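Local coordinates for cellobiose 2-epimerase (Spirochaeta thermophila DSM 6192, PDB 5ZIG), which probably catalyses the reversible epimerization of cellobiose to 4-O-beta-D-glucopyranosyl-D-mannose, at residues 156-168 and 188-201. Numbering follows the deposited sequence.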
ATOM      1  N   GLY A 156     -20.727  -0.166  -3.308  1.00 29.37           N
ATOM      2  CA  GLY A 156     -19.909  -0.259  -2.110  1.00 29.36           C
ATOM      3  C   GLY A 156     -20.259   0.725  -1.017  1.00 29.18           C
ATOM      4  O   GLY A 156     -20.107   0.415   0.170  1.00 31.42           O
ATOM      5  N   ARG A 157     -20.743   1.911  -1.383  1.00 36.25           N
ATOM      6  CA  ARG A 157     -20.949   2.958  -0.390  1.00 42.85           C
ATOM      7  C   ARG A 157     -22.151   2.646   0.494  1.00 37.74           C
ATOM      8  O   ARG A 157     -23.244   2.345   0.003  1.00 28.83           O
ATOM      9  CB  ARG A 157     -21.139   4.316  -1.060  1.00 38.77           C
ATOM     10  CG  ARG A 157     -19.845   5.073  -1.310  1.00 31.54           C
ATOM     11  CD  ARG A 157     -19.224   5.693  -0.033  1.00 37.49           C
ATOM     12  NE  ARG A 157     -20.197   6.148   0.963  1.00 35.50           N
ATOM     13  CZ  ARG A 157     -20.784   7.345   0.974  1.00 34.99           C
ATOM     14  NH1 ARG A 157     -20.521   8.247   0.032  1.00 34.10           N
ATOM     15  NH2 ARG A 157     -21.634   7.642   1.943  1.00 27.16           N
ATOM     16  N   ASP A 158     -21.931   2.720   1.803  1.00 30.36           N
ATOM     17  CA  ASP A 158     -23.005   2.758   2.784  1.00 31.85           C
ATOM     18  C   ASP A 158     -23.476   4.210   2.819  1.00 32.22           C
ATOM     19  O   ASP A 158     -22.814   5.065   3.406  1.00 25.45           O
ATOM     20  CB  ASP A 158     -22.482   2.279   4.135  1.00 25.91           C
ATOM     21  CG  ASP A 158     -23.511   2.394   5.259  1.00 30.97           C
ATOM     22  OD1 ASP A 158     -23.214   1.852   6.347  1.00 30.55           O
ATOM     23  OD2 ASP A 158     -24.607   2.995   5.075  1.00 28.03           O
ATOM     24  N   ARG A 159     -24.613   4.485   2.176  0.52 34.36           N
ATOM     25  CA  ARG A 159     -25.108   5.850   2.094  0.52 34.78           C
ATOM     26  C   ARG A 159     -25.843   6.285   3.353  0.52 33.34           C
ATOM     27  O   ARG A 159     -26.116   7.478   3.506  0.52 32.70           O
ATOM     28  CB  ARG A 159     -26.016   6.007   0.878  0.52 35.51           C
ATOM     29  CG  ARG A 159     -25.374   5.556  -0.434  0.52 37.16           C
ATOM     30  CD  ARG A 159     -24.338   6.559  -0.956  0.52 36.50           C
ATOM     31  NE  ARG A 159     -24.021   6.312  -2.362  0.52 33.26           N
ATOM     32  CZ  ARG A 159     -23.015   6.874  -3.025  0.52 35.67           C
ATOM     33  NH1 ARG A 159     -22.206   7.737  -2.421  0.52 40.71           N
ATOM     34  NH2 ARG A 159     -22.815   6.568  -4.301  0.52 29.38           N
ATOM     35  N   ARG A 160     -26.160   5.356   4.254  1.00 32.51           N
ATOM     36  CA  ARG A 160     -26.753   5.724   5.533  1.00 31.74           C
ATOM     37  C   ARG A 160     -25.699   6.208   6.523  1.00 36.54           C
ATOM     38  O   ARG A 160     -25.839   7.286   7.115  1.00 35.08           O
ATOM     39  CB  ARG A 160     -27.514   4.526   6.100  1.00 40.04           C
ATOM     40  CG  ARG A 160     -28.204   4.746   7.433  1.00 46.94           C
ATOM     41  CD  ARG A 160     -29.235   3.639   7.648  1.00 57.88           C
ATOM     42  NE  ARG A 160     -29.636   3.477   9.043  1.00 71.36           N
ATOM     43  CZ  ARG A 160     -29.658   2.312   9.688  1.00 73.76           C
ATOM     44  NH1 ARG A 160     -29.293   1.193   9.070  1.00 65.54           N
ATOM     45  NH2 ARG A 160     -30.044   2.266  10.958  1.00 75.30           N
ATOM     46  N   HIS A 161     -24.637   5.423   6.722  1.00 37.37           N
ATOM     47  CA  HIS A 161     -23.657   5.703   7.759  1.00 31.17           C
ATOM     48  C   HIS A 161     -22.304   6.153   7.233  1.00 33.09           C
ATOM     49  O   HIS A 161     -21.414   6.417   8.042  1.00 30.67           O
ATOM     50  CB  HIS A 161     -23.463   4.475   8.655  1.00 29.89           C
ATOM     51  CG  HIS A 161     -24.609   4.235   9.592  1.00 34.86           C
ATOM     52  ND1 HIS A 161     -25.582   3.283   9.355  1.00 38.21           N
ATOM     53  CD2 HIS A 161     -24.947   4.837  10.757  1.00 32.79           C
ATOM     54  CE1 HIS A 161     -26.463   3.303  10.341  1.00 33.43           C
ATOM     55  NE2 HIS A 161     -26.098   4.236  11.205  1.00 32.42           N
ATOM     56  N   GLY A 162     -22.128   6.269   5.922  1.00 25.58           N
ATOM     57  CA  GLY A 162     -20.865   6.691   5.352  1.00 28.57           C
ATOM     58  C   GLY A 162     -19.924   5.509   5.197  1.00 20.70           C
ATOM     59  O   GLY A 162     -20.157   4.427   5.720  1.00 29.99           O
ATOM     60  N   GLY A 163     -18.839   5.718   4.453  1.00 23.92           N
ATOM     61  CA  GLY A 163     -17.854   4.656   4.289  1.00 21.48           C
ATOM     62  C   GLY A 163     -18.360   3.576   3.340  1.00 28.37           C
ATOM     63  O   GLY A 163     -19.348   3.763   2.626  1.00 24.39           O
ATOM     64  N   TYR A 164     -17.665   2.432   3.348  1.00 21.98           N
ATOM     65  CA  TYR A 164     -17.838   1.345   2.391  1.00 25.42           C
ATOM     66  C   TYR A 164     -17.946   0.003   3.113  1.00 32.33           C
ATOM     67  O   TYR A 164     -17.208  -0.266   4.067  1.00 31.95           O
ATOM     68  CB  TYR A 164     -16.663   1.248   1.358  1.00 20.24           C
ATOM     69  CG  TYR A 164     -16.441   2.518   0.550  1.00 22.37           C
ATOM     70  CD1 TYR A 164     -16.830   2.584  -0.788  1.00 29.72           C
ATOM     71  CD2 TYR A 164     -15.848   3.636   1.112  1.00 25.26           C
ATOM     72  CE1 TYR A 164     -16.668   3.722  -1.517  1.00 26.75           C
ATOM     73  CE2 TYR A 164     -15.664   4.793   0.373  1.00 30.15           C
ATOM     74  CZ  TYR A 164     -16.085   4.825  -0.945  1.00 26.19           C
ATOM     75  OH  TYR A 164     -15.933   5.955  -1.715  1.00 31.07           O
ATOM     76  N   TYR A 165     -18.873  -0.836   2.644  1.00 27.18           N
ATOM     77  CA  TYR A 165     -18.898  -2.225   3.074  1.00 26.08           C
ATOM     78  C   TYR A 165     -17.605  -2.918   2.662  1.00 31.93           C
ATOM     79  O   TYR A 165     -17.005  -2.604   1.631  1.00 30.28           O
ATOM     80  CB  TYR A 165     -20.102  -2.940   2.471  1.00 22.41           C
ATOM     81  CG  TYR A 165     -21.388  -2.313   2.932  1.00 30.70           C
ATOM     82  CD1 TYR A 165     -21.891  -2.594   4.190  1.00 35.27           C
ATOM     83  CD2 TYR A 165     -22.072  -1.385   2.136  1.00 20.65           C
ATOM     84  CE1 TYR A 165     -23.053  -2.010   4.636  1.00 36.54           C
ATOM     85  CE2 TYR A 165     -23.230  -0.791   2.584  1.00 32.10           C
ATOM     86  CZ  TYR A 165     -23.724  -1.120   3.837  1.00 36.46           C
ATOM     87  OH  TYR A 165     -24.888  -0.553   4.317  1.00 38.13           O
ATOM     88  N   GLU A 166     -17.188  -3.887   3.475  1.00 35.57           N
ATOM     89  CA  GLU A 166     -15.922  -4.570   3.239  1.00 26.75           C
ATOM     90  C   GLU A 166     -15.922  -5.329   1.919  1.00 30.84           C
ATOM     91  O   GLU A 166     -14.953  -5.261   1.150  1.00 23.82           O
ATOM     92  CB  GLU A 166     -15.648  -5.516   4.406  1.00 30.42           C
ATOM     93  CG  GLU A 166     -14.316  -6.242   4.353  1.00 37.32           C
ATOM     94  CD  GLU A 166     -13.134  -5.324   4.584  1.00 31.52           C
ATOM     95  OE1 GLU A 166     -13.308  -4.239   5.167  1.00 35.21           O
ATOM     96  OE2 GLU A 166     -12.024  -5.707   4.189  1.00 27.55           O
ATOM     97  N   ALA A 167     -17.000  -6.059   1.631  1.00 29.08           N
ATOM     98  CA  ALA A 167     -16.967  -7.001   0.524  1.00 30.25           C
ATOM     99  C   ALA A 167     -18.396  -7.332   0.106  1.00 36.34           C
ATOM    100  O   ALA A 167     -19.354  -7.066   0.836  1.00 32.16           O
ATOM    101  CB  ALA A 167     -16.195  -8.268   0.906  1.00 27.70           C
ATOM    102  N   PHE A 168     -18.521  -7.899  -1.093  1.00 27.69           N
ATOM    103  CA  PHE A 168     -19.809  -8.275  -1.645  1.00 26.62           C
ATOM    104  C   PHE A 168     -19.712  -9.643  -2.305  1.00 28.70           C
ATOM    105  O   PHE A 168     -18.634 -10.103  -2.697  1.00 22.71           O
ATOM    106  CB  PHE A 168     -20.323  -7.239  -2.666  1.00 23.40           C
ATOM    107  CG  PHE A 168     -20.815  -5.970  -2.046  1.00 20.61           C
ATOM    108  CD1 PHE A 168     -19.926  -4.952  -1.717  1.00 33.30           C
ATOM    109  CD2 PHE A 168     -22.165  -5.791  -1.786  1.00 25.63           C
ATOM    110  CE1 PHE A 168     -20.389  -3.767  -1.141  1.00 28.48           C
ATOM    111  CE2 PHE A 168     -22.628  -4.624  -1.207  1.00 30.52           C
ATOM    112  CZ  PHE A 168     -21.739  -3.615  -0.872  1.00 24.74           C
ATOM    113  N   PRO A 188     -18.238  -5.407   9.825  1.00 25.78           N
ATOM    114  CA  PRO A 188     -18.703  -4.982   8.495  1.00 29.05           C
ATOM    115  C   PRO A 188     -17.791  -3.961   7.828  1.00 30.97           C
ATOM    116  O   PRO A 188     -17.836  -3.839   6.594  1.00 27.63           O
ATOM    117  CB  PRO A 188     -20.100  -4.394   8.778  1.00 21.78           C
ATOM    118  CG  PRO A 188     -20.476  -4.895  10.169  1.00 21.33           C
ATOM    119  CD  PRO A 188     -19.157  -4.968  10.889  1.00 27.12           C
ATOM    120  N   LYS A 189     -16.948  -3.252   8.588  1.00 23.45           N
ATOM    121  CA  LYS A 189     -16.030  -2.272   8.013  1.00 29.08           C
ATOM    122  C   LYS A 189     -14.642  -2.376   8.656  1.00 26.85           C
ATOM    123  O   LYS A 189     -14.508  -2.723   9.836  1.00 23.23           O
ATOM    124  CB  LYS A 189     -16.598  -0.855   8.174  1.00 31.85           C
ATOM    125  CG  LYS A 189     -17.840  -0.590   7.333  1.00 29.62           C
ATOM    126  CD  LYS A 189     -18.611   0.628   7.812  1.00 33.21           C
ATOM    127  CE  LYS A 189     -19.842   0.859   6.915  1.00 39.81           C
ATOM    128  NZ  LYS A 189     -20.682   2.018   7.350  1.00 34.26           N
ATOM    129  N   THR A 190     -13.604  -2.074   7.864  1.00 22.02           N
ATOM    130  CA  THR A 190     -12.222  -2.090   8.342  1.00 20.75           C
ATOM    131  C   THR A 190     -11.493  -0.816   7.897  1.00 27.97           C
ATOM    132  O   THR A 190     -11.743  -0.299   6.799  1.00 21.36           O
ATOM    133  CB  THR A 190     -11.446  -3.370   7.844  1.00 22.48           C
ATOM    134  OG1 THR A 190     -11.236  -3.314   6.427  1.00 31.16           O
ATOM    135  CG2 THR A 190     -12.194  -4.668   8.189  1.00 21.57           C
ATOM    136  N   MET A 191     -10.606  -0.300   8.771  1.00 29.72           N
ATOM    137  CA  MET A 191      -9.726   0.810   8.390  1.00 27.93           C
ATOM    138  C   MET A 191      -8.902   0.432   7.175  1.00 24.57           C
ATOM    139  O   MET A 191      -8.718   1.235   6.254  1.00 25.96           O
ATOM    140  CB  MET A 191      -8.838   1.189   9.590  1.00 28.64           C
ATOM    141  CG  MET A 191      -7.471   1.930   9.388  1.00 25.65           C
ATOM    142  SD  MET A 191      -6.142   1.028   8.567  1.00 23.23           S
ATOM    143  CE  MET A 191      -5.757  -0.145   9.891  1.00 21.39           C
ATOM    144  N   ASN A 192      -8.469  -0.823   7.129  1.00 26.98           N
ATOM    145  CA  ASN A 192      -7.543  -1.258   6.101  1.00 33.24           C
ATOM    146  C   ASN A 192      -8.135  -1.047   4.713  1.00 29.23           C
ATOM    147  O   ASN A 192      -7.500  -0.453   3.831  1.00 27.08           O
ATOM    148  CB  ASN A 192      -7.195  -2.724   6.353  1.00 32.39           C
ATOM    149  CG  ASN A 192      -6.164  -3.231   5.404  1.00 38.99           C
ATOM    150  OD1 ASN A 192      -5.076  -2.667   5.291  1.00 33.67           O
ATOM    151  ND2 ASN A 192      -6.499  -4.299   4.698  1.00 37.39           N
ATOM    152  N   THR A 193      -9.372  -1.508   4.513  1.00 21.21           N
ATOM    153  CA  THR A 193     -10.032  -1.321   3.228  1.00 24.95           C
ATOM    154  C   THR A 193     -10.313   0.151   2.951  1.00 25.44           C
ATOM    155  O   THR A 193     -10.177   0.617   1.810  1.00 26.15           O
ATOM    156  CB  THR A 193     -11.323  -2.140   3.193  1.00 26.59           C
ATOM    157  OG1 THR A 193     -10.986  -3.535   3.125  1.00 27.62           O
ATOM    158  CG2 THR A 193     -12.146  -1.767   1.993  1.00 20.29           C
ATOM    159  N   HIS A 194     -10.686   0.909   3.976  1.00 32.12           N
ATOM    160  CA  HIS A 194     -10.950   2.325   3.747  1.00 27.57           C
ATOM    161  C   HIS A 194      -9.686   3.064   3.329  1.00 26.29           C
ATOM    162  O   HIS A 194      -9.734   3.924   2.439  1.00 32.39           O
ATOM    163  CB  HIS A 194     -11.584   2.950   4.986  1.00 28.53           C
ATOM    164  CG  HIS A 194     -13.053   2.683   5.077  1.00 30.96           C
ATOM    165  ND1 HIS A 194     -13.559   1.516   5.603  1.00 27.15           N
ATOM    166  CD2 HIS A 194     -14.119   3.391   4.638  1.00 29.44           C
ATOM    167  CE1 HIS A 194     -14.876   1.539   5.531  1.00 25.51           C
ATOM    168  NE2 HIS A 194     -15.244   2.663   4.946  1.00 29.11           N
ATOM    169  N   LEU A 195      -8.539   2.703   3.922  1.00 20.34           N
ATOM    170  CA  LEU A 195      -7.295   3.393   3.590  1.00 20.13           C
ATOM    171  C   LEU A 195      -6.906   3.128   2.149  1.00 24.00           C
ATOM    172  O   LEU A 195      -6.423   4.020   1.444  1.00 24.91           O
ATOM    173  CB  LEU A 195      -6.168   2.955   4.532  1.00 20.71           C
ATOM    174  CG  LEU A 195      -4.773   3.549   4.262  1.00 23.67           C
ATOM    175  CD1 LEU A 195      -4.825   5.015   4.596  1.00 20.16           C
ATOM    176  CD2 LEU A 195      -3.665   2.896   5.086  1.00 20.28           C
ATOM    177  N   HIS A 196      -7.087   1.907   1.669  1.00 24.26           N
ATOM    178  CA  HIS A 196      -6.608   1.667   0.317  1.00 23.99           C
ATOM    179  C   HIS A 196      -7.592   2.138  -0.738  1.00 23.95           C
ATOM    180  O   HIS A 196      -7.196   2.352  -1.890  1.00 21.10           O
ATOM    181  CB  HIS A 196      -6.215   0.196   0.175  1.00 26.05           C
ATOM    182  CG  HIS A 196      -4.934  -0.109   0.890  1.00 30.14           C
ATOM    183  ND1 HIS A 196      -3.697   0.132   0.325  1.00 26.60           N
ATOM    184  CD2 HIS A 196      -4.693  -0.564   2.143  1.00 28.93           C
ATOM    185  CE1 HIS A 196      -2.752  -0.205   1.184  1.00 26.62           C
ATOM    186  NE2 HIS A 196      -3.329  -0.616   2.300  1.00 27.78           N
ATOM    187  N   ILE A 197      -8.842   2.372  -0.360  1.00 19.94           N
ATOM    188  CA  ILE A 197      -9.738   3.040  -1.292  1.00 26.90           C
ATOM    189  C   ILE A 197      -9.325   4.495  -1.451  1.00 24.26           C
ATOM    190  O   ILE A 197      -9.241   5.024  -2.568  1.00 23.13           O
ATOM    191  CB  ILE A 197     -11.198   2.914  -0.837  1.00 19.92           C
ATOM    192  CG1 ILE A 197     -11.693   1.487  -1.065  1.00 27.87           C
ATOM    193  CG2 ILE A 197     -12.061   3.889  -1.632  1.00 28.40           C
ATOM    194  CD1 ILE A 197     -12.749   1.041  -0.057  1.00 27.82           C
ATOM    195  N   LEU A 198      -9.045   5.163  -0.335  1.00 23.72           N
ATOM    196  CA  LEU A 198      -8.461   6.494  -0.410  1.00 27.87           C
ATOM    197  C   LEU A 198      -7.229   6.483  -1.307  1.00 26.60           C
ATOM    198  O   LEU A 198      -7.085   7.324  -2.206  1.00 26.36           O
ATOM    199  CB  LEU A 198      -8.122   6.980   1.000  1.00 28.67           C
ATOM    200  CG  LEU A 198      -7.365   8.298   1.072  1.00 30.32           C
ATOM    201  CD1 LEU A 198      -8.273   9.480   0.760  1.00 33.03           C
ATOM    202  CD2 LEU A 198      -6.690   8.468   2.436  1.00 34.74           C
ATOM    203  N   GLU A 199      -6.358   5.485  -1.113  1.00 28.66           N
ATOM    204  CA  GLU A 199      -5.103   5.424  -1.856  1.00 26.79           C
ATOM    205  C   GLU A 199      -5.355   5.362  -3.353  1.00 19.71           C
ATOM    206  O   GLU A 199      -4.752   6.118  -4.136  1.00 19.67           O
ATOM    207  CB  GLU A 199      -4.286   4.220  -1.379  1.00 26.20           C
ATOM    208  CG  GLU A 199      -3.138   3.799  -2.278  1.00 31.93           C
ATOM    209  CD  GLU A 199      -2.556   2.455  -1.857  1.00 31.28           C
ATOM    210  OE1 GLU A 199      -3.243   1.415  -1.984  1.00 31.87           O
ATOM    211  OE2 GLU A 199      -1.418   2.440  -1.363  1.00 32.63           O
ATOM    212  N   ALA A 200      -6.268   4.478  -3.764  1.00 27.83           N
ATOM    213  CA  ALA A 200      -6.672   4.383  -5.161  1.00 28.76           C
ATOM    214  C   ALA A 200      -7.203   5.710  -5.678  1.00 27.15           C
ATOM    215  O   ALA A 200      -6.882   6.122  -6.796  1.00 20.02           O
ATOM    216  CB  ALA A 200      -7.746   3.293  -5.319  1.00 21.11           C
ATOM    217  N   TYR A 201      -8.054   6.370  -4.891  1.00 24.51           N
ATOM    218  CA  TYR A 201      -8.783   7.534  -5.399  1.00 25.50           C
ATOM    219  C   TYR A 201      -7.857   8.726  -5.583  1.00 22.84           C
ATOM    220  O   TYR A 201      -7.961   9.434  -6.590  1.00 31.52           O
ATOM    221  CB  TYR A 201      -9.937   7.889  -4.467  1.00 19.63           C
ATOM    222  CG  TYR A 201     -11.125   6.944  -4.574  1.00 26.06           C
ATOM    223  CD1 TYR A 201     -11.056   5.790  -5.351  1.00 26.50           C
ATOM    224  CD2 TYR A 201     -12.310   7.215  -3.916  1.00 27.18           C
ATOM    225  CE1 TYR A 201     -12.143   4.922  -5.454  1.00 32.95           C
ATOM    226  CE2 TYR A 201     -13.422   6.335  -4.004  1.00 19.77           C
ATOM    227  CZ  TYR A 201     -13.325   5.201  -4.784  1.00 25.63           C
ATOM    228  OH  TYR A 201     -14.407   4.334  -4.903  1.00 29.80           O
TER
HETATM  229  O   HOH W   1     -14.516  -1.675   5.152  1.00 24.91           O
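Glu166 reaches Thr190 and Thr193 with CG anti to its backbone N (chi1 -176°) and a bend at chi2 (70°) that swings the carboxylate to the start of helix 191-208. Glu166 OE1 accepts from Thr190 OG1 on its syn side at 2.6 Å, while Thr193 OG1 donates to Glu166 OE2, also at 2.6 Å, from above the carboxylate plane. Threonine suits the N-cap, since the same Thr190 OG1 accepts from Thr193 N. A water donates to Glu166 OE1 and Tyr164 O and accepts from Thr190 N. With an alanine here in place of Glu166, both threonine hydroxyls would probably lose their carboxylate acceptor, and the water one of its acceptors. Lys189, extended beyond CG, carries NZ to Asp158 OD1 (2.7 Å, a salt bridge) and Gly162 O. His194 ND1 donates to Thr190 O, leaving NE2 to accept from Tyr164 N at 2.9 Å; glycine suits position 163, where phi is positive and Gly163 CA lies 3.3 Å from His194 NE2. Ile197 lies over one face of the Tyr164 ring, whose hydroxyl meets the Tyr201 ring edge; both phenols bond Glu153. The loop between helix 139-156 and strand 167-168 is thus fastened to strand 189-190 and the first turns of helix 191-208, with helices 119-136 and 211-228 alongside.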